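Local coordinates for protein neurotrypsin (Mus musculus, PDB 6H8M) that is a secreted serine protease of the brain with a role in neuronal plasticity, represented here by its third scavenger receptor cysteine-rich domain, at residues K38-I43 / A101-D106. Numbering follows the deposited sequence.
Sequences KHAAVI and AGVICD
A40 of helix 37-46 and V103 of strand 102-105 are the residues whose CA atoms come closest, 5.5 Å apart. The side chains of both residues set out toward the other segment, and the contact centres on one methyl group, CG1 of V103. This methyl lies against the helix at A40, 3.8 Å from A40 CB and equally 3.8 Å from A40 CA, touching the backbone as well as the short side chain. One helical turn further on, I43 meets the same methyl, its CB lying 4.2 Å from V103 CG1. The CG1 branch of I43 sits beside its own backbone N (chi1 -65°), and this CG1–CD1 arm leads away from the strand, while CB and the CG2 methyl face V103. V103 CG1 stands anti to its carbonyl carbon, beside the backbone N (chi1 -56°), and from there reaches both A40 and I43.

V19 of strand 18-23 touches both I43 and V103, and A53 of strand 53-56 packs on A40, so the contact belongs to the buried core of this third scavenger receptor cysteine-rich domain. The join is also covalent: C105 SG forms a disulfide with C44, the residue that follows I43 in the helix, one of three disulfides in this domain. Van der Waals contact and the burial of aliphatic surface thus make up the direct contact, while the neighbouring disulfide probably limits how far helix and C-terminal strand can move apart, without a polar bond between the two segments.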
loop_
_atom_site.group_PDB
_atom_site.type_symbol
_atom_site.label_atom_id
_atom_site.label_comp_id
_atom_site.label_asym_id
_atom_site.label_seq_id
_atom_site.Cartn_x
_atom_site.Cartn_y
_atom_site.Cartn_z
ATOM N N LYS A 38 7.975 -4.781 4.507
ATOM C CA LYS A 38 7.313 -4.553 5.817
ATOM C C LYS A 38 5.937 -3.912 5.570
ATOM O O LYS A 38 4.971 -4.385 6.184
ATOM C CB LYS A 38 8.197 -3.659 6.691
ATOM C CG LYS A 38 9.584 -4.213 6.988
ATOM C CD LYS A 38 10.388 -3.334 7.923
ATOM C CE LYS A 38 11.664 -3.986 8.414
ATOM N NZ LYS A 38 12.717 -3.999 7.372
ATOM N N HIS A 39 5.841 -2.909 4.686
ATOM C CA HIS A 39 4.545 -2.353 4.357
ATOM C C HIS A 39 3.616 -3.391 3.761
ATOM O O HIS A 39 2.406 -3.453 4.099
ATOM C CB HIS A 39 4.717 -1.131 3.439
ATOM C CG HIS A 39 5.600 -0.086 4.028
ATOM N ND1 HIS A 39 6.981 -0.172 4.000
ATOM C CD2 HIS A 39 5.303 1.072 4.644
ATOM C CE1 HIS A 39 7.513 0.836 4.694
ATOM N NE2 HIS A 39 6.502 1.651 5.068
ATOM N N ALA A 40 4.129 -4.195 2.837
ATOM C CA ALA A 40 3.358 -5.206 2.212
ATOM C C ALA A 40 2.837 -6.226 3.216
ATOM O O ALA A 40 1.613 -6.591 3.116
ATOM C CB ALA A 40 4.140 -5.929 1.140
ATOM N N ALA A 41 3.650 -6.563 4.221
ATOM C CA ALA A 41 3.233 -7.513 5.274
ATOM C C ALA A 41 2.012 -6.944 6.008
ATOM O O ALA A 41 1.027 -7.692 6.281
ATOM C CB ALA A 41 4.383 -7.859 6.235
ATOM N N VAL A 42 2.014 -5.635 6.284
ATOM C CA VAL A 42 0.998 -5.041 7.049
ATOM C C VAL A 42 -0.315 -4.976 6.233
ATOM O O VAL A 42 -1.381 -5.322 6.709
ATOM C CB VAL A 42 1.386 -3.646 7.559
ATOM C CG1 VAL A 42 0.186 -2.915 8.185
ATOM C CG2 VAL A 42 2.532 -3.732 8.555
ATOM N N ILE A 43 -0.216 -4.555 4.982
ATOM C CA ILE A 43 -1.419 -4.551 4.136
ATOM C C ILE A 43 -2.019 -5.940 4.025
ATOM O O ILE A 43 -3.267 -6.117 4.174
ATOM C CB ILE A 43 -1.037 -4.000 2.747
ATOM C CG1 ILE A 43 -0.596 -2.543 2.813
ATOM C CG2 ILE A 43 -2.205 -4.212 1.773
ATOM C CD1 ILE A 43 -1.643 -1.600 3.313
ATOM N N ALA A 101 1.946 2.591 -4.876
ATOM C CA ALA A 101 2.445 1.375 -4.246
ATOM C C ALA A 101 1.469 0.216 -4.456
ATOM O O ALA A 101 0.243 0.439 -4.542
ATOM C CB ALA A 101 2.587 1.678 -2.753
ATOM N N GLY A 102 2.026 -0.977 -4.347
ATOM C CA GLY A 102 1.300 -2.211 -4.523
ATOM C C GLY A 102 1.864 -3.313 -3.681
ATOM O O GLY A 102 2.940 -3.134 -3.099
ATOM N N VAL A 103 1.237 -4.508 -3.712
ATOM C CA VAL A 103 1.634 -5.644 -2.954
ATOM C C VAL A 103 1.322 -6.938 -3.729
ATOM O O VAL A 103 0.405 -6.912 -4.552
ATOM C CB VAL A 103 0.934 -5.718 -1.589
ATOM C CG1 VAL A 103 1.177 -4.439 -0.784
ATOM C CG2 VAL A 103 -0.545 -5.971 -1.711
ATOM N N ILE A 104 2.008 -8.018 -3.332
ATOM C CA ILE A 104 1.608 -9.373 -3.526
ATOM C C ILE A 104 1.523 -10.072 -2.189
ATOM O O ILE A 104 2.526 -10.202 -1.528
ATOM C CB ILE A 104 2.572 -10.111 -4.447
ATOM C CG1 ILE A 104 2.670 -9.421 -5.791
ATOM C CG2 ILE A 104 2.118 -11.578 -4.604
ATOM C CD1 ILE A 104 3.768 -9.961 -6.607
ATOM N N CYS A 105 0.329 -10.547 -1.812
ATOM C CA CYS A 105 0.136 -11.300 -0.595
ATOM C C CYS A 105 0.229 -12.811 -0.860
ATOM O O CYS A 105 -0.062 -13.265 -1.937
ATOM C CB CYS A 105 -1.224 -11.007 0.013
ATOM S SG CYS A 105 -1.636 -9.249 0.209
ATOM N N ASP A 106 0.709 -13.550 0.159
ATOM C CA ASP A 106 0.877 -14.992 0.072
ATOM C C ASP A 106 1.757 -15.319 -1.142
ATOM O O ASP A 106 1.447 -16.184 -1.974
ATOM C CB ASP A 106 -0.465 -15.721 0.060
ATOM C CG ASP A 106 -1.153 -15.769 1.422
ATOM O OD1 ASP A 106 -0.643 -15.106 2.397
ATOM O OD2 ASP A 106 -2.217 -16.376 1.470
#